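Long-range contact in probable transcriptional regulator PhnF (Escherichia coli, PDB 2FA1), which is probably a GntR/HutC-family transcriptional regulator, encoded in an operon for alkylphosphonate uptake and C-P lyase and represented by its C-terminal effector-binding domain: residues 59-63 / 148-154. Residues are numbered along the deposited sequence; the frame is centred on the assembly and turned at random. Where two conformers were deposited one is given.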
loop_
_atom_site.group_PDB
_atom_site.type_symbol
_atom_site.label_atom_id
_atom_site.label_comp_id
_atom_site.label_asym_id
_atom_site.label_seq_id
_atom_site.Cartn_x
_atom_site.Cartn_y
_atom_site.Cartn_z
ATOM N N GLY A 59 -19.785 -1.998 -15.708
ATOM C CA GLY A 59 -20.793 -1.938 -14.666
ATOM C C GLY A 59 -20.350 -2.309 -13.253
ATOM O O GLY A 59 -21.172 -2.113 -12.302
ATOM N N VAL A 60 -19.165 -2.956 -13.108
ATOM C CA VAL A 60 -18.737 -3.531 -11.842
ATOM C C VAL A 60 -17.960 -2.429 -11.149
ATOM O O VAL A 60 -16.974 -1.930 -11.659
ATOM C CB VAL A 60 -17.844 -4.797 -12.065
ATOM C CG1 VAL A 60 -17.272 -5.267 -10.723
ATOM C CG2 VAL A 60 -18.678 -5.933 -12.765
ATOM N N ALA A 61 -18.419 -2.076 -9.954
ATOM C CA ALA A 61 -17.710 -1.017 -9.183
ATOM C C ALA A 61 -16.354 -1.535 -8.685
ATOM O O ALA A 61 -16.293 -2.595 -8.024
ATOM C CB ALA A 61 -18.573 -0.659 -7.902
ATOM N N LEU A 62 -15.321 -0.745 -8.890
ATOM C CA LEU A 62 -13.980 -1.177 -8.503
ATOM C C LEU A 62 -13.355 -0.328 -7.428
ATOM O O LEU A 62 -12.652 -0.830 -6.560
ATOM C CB LEU A 62 -13.078 -1.102 -9.724
ATOM C CG LEU A 62 -13.379 -2.112 -10.824
ATOM C CD1 LEU A 62 -12.153 -2.193 -11.672
ATOM C CD2 LEU A 62 -13.802 -3.433 -10.356
ATOM N N CYS A 63 -13.496 0.997 -7.583
ATOM C CA CYS A 63 -12.724 1.924 -6.735
ATOM C C CYS A 63 -13.609 3.127 -6.399
ATOM O O CYS A 63 -14.026 3.858 -7.308
ATOM C CB CYS A 63 -11.489 2.452 -7.527
ATOM S SG CYS A 63 -10.603 3.610 -6.366
ATOM N N LEU A 148 -11.468 3.357 -1.458
ATOM C CA LEU A 148 -11.784 1.969 -1.046
ATOM C C LEU A 148 -11.877 1.194 -2.358
ATOM O O LEU A 148 -12.598 1.595 -3.273
ATOM C CB LEU A 148 -13.165 1.878 -0.340
ATOM C CG LEU A 148 -13.267 2.687 0.946
ATOM C CD1 LEU A 148 -14.710 2.516 1.313
ATOM C CD2 LEU A 148 -12.366 2.030 1.882
ATOM N N THR A 149 -10.984 0.196 -2.503
ATOM C CA THR A 149 -10.859 -0.568 -3.726
ATOM C C THR A 149 -10.982 -2.041 -3.487
ATOM O O THR A 149 -10.356 -2.599 -2.622
ATOM C CB THR A 149 -9.485 -0.453 -4.385
ATOM O OG1 THR A 149 -8.436 -0.692 -3.401
ATOM C CG2 THR A 149 -9.225 0.875 -5.043
ATOM N N ARG A 150 -11.747 -2.698 -4.344
ATOM C CA ARG A 150 -11.930 -4.141 -4.184
ATOM C C ARG A 150 -10.560 -4.815 -4.351
ATOM O O ARG A 150 -9.877 -4.710 -5.388
ATOM C CB ARG A 150 -12.842 -4.628 -5.377
ATOM C CG ARG A 150 -14.355 -4.388 -5.080
ATOM C CD ARG A 150 -15.151 -5.021 -6.278
ATOM N NE ARG A 150 -14.968 -6.493 -6.353
ATOM C CZ ARG A 150 -15.853 -7.309 -6.948
ATOM N NH1 ARG A 150 -17.040 -6.876 -7.392
ATOM N NH2 ARG A 150 -15.632 -8.646 -6.961
ATOM N N ALA A 151 -10.125 -5.483 -3.285
ATOM C CA ALA A 151 -8.814 -6.057 -3.342
ATOM C C ALA A 151 -8.740 -7.279 -4.243
ATOM O O ALA A 151 -7.627 -7.683 -4.629
ATOM C CB ALA A 151 -8.376 -6.408 -1.935
ATOM N N ASP A 152 -9.906 -7.861 -4.596
ATOM C CA ASP A 152 -9.857 -8.914 -5.588
ATOM C C ASP A 152 -9.633 -8.449 -7.035
ATOM O O ASP A 152 -9.472 -9.324 -7.919
ATOM C CB ASP A 152 -11.062 -9.862 -5.457
ATOM C CG ASP A 152 -12.392 -9.196 -5.735
ATOM O OD1 ASP A 152 -12.434 -7.968 -5.733
ATOM O OD2 ASP A 152 -13.441 -9.887 -5.901
ATOM N N MET A 153 -9.570 -7.140 -7.290
ATOM C CA MET A 153 -9.525 -6.592 -8.639
ATOM C C MET A 153 -8.414 -5.549 -8.875
ATOM O O MET A 153 -8.019 -5.209 -10.005
ATOM C CB MET A 153 -10.903 -5.996 -8.972
ATOM C CG MET A 153 -12.014 -7.018 -8.990
ATOM S SD MET A 153 -11.915 -8.053 -10.471
ATOM C CE MET A 153 -11.730 -6.735 -11.605
ATOM N N ILE A 154 -7.889 -5.001 -7.800
ATOM C CA ILE A 154 -6.827 -3.972 -7.987
ATOM C C ILE A 154 -5.666 -4.165 -7.033
ATOM O O ILE A 154 -5.929 -4.426 -5.842
ATOM C CB ILE A 154 -7.412 -2.548 -7.814
ATOM C CG1 ILE A 154 -8.273 -2.078 -9.007
ATOM C CG2 ILE A 154 -6.266 -1.502 -7.693
ATOM C CD1 ILE A 154 -9.173 -0.855 -8.662
HETATM O O HOH W 1 -18.310 -4.243 -7.256
#
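The guanidinium of R150 meets strand 60-69 by its edge: A61 O lies close to its plane, and a water in that plane bridges R150 NH1 (2.9 Å) and A61 O. The contact joins two neighbouring antiparallel strands in the central sheet of the UTRA domain, at the start of strand 60-69 and the end of strand 143-150. V60 CG1 approaches NH1 obliquely, the two side chains crossing at about a right angle. Elsewhere on the edge, D152 is gripped side-on through a two-pronged salt bridge, R150 NE to D152 OD1 at 3.0 Å and R150 NH2 to D152 OD2 at 2.7 Å. Both oxygens are met on their syn sides and lie in the guanidinium plane, which should fix the rotation of the group. The bend at chi3 (64°) turns the arginine head back toward D152, while its CD passes beside A61 O.

C63 and T149 form a non-hydrogen-bonded pair, next to the bond from R150 N to L62 O (3.0 Å, 163° at the hydrogen). Past this pair the strands diverge, their short segments running at 127° to each other. On its other side, strand 60-69 pairs with strand 47-57, where L62 and C63 both face R55 in a classic beta bulge.

Beyond R150 the chain turns, with R150 O accepting from both M153 N and I154 N. This brings M153, in the conformer described, and I154 against L62, and F9 of strand 9-12 packs on all three side chains. Where the strands pair, C63 SG stands anti to its own N, on the same face of the sheet as T149, and I154 CD1 lies 4.1 Å from L62 CB.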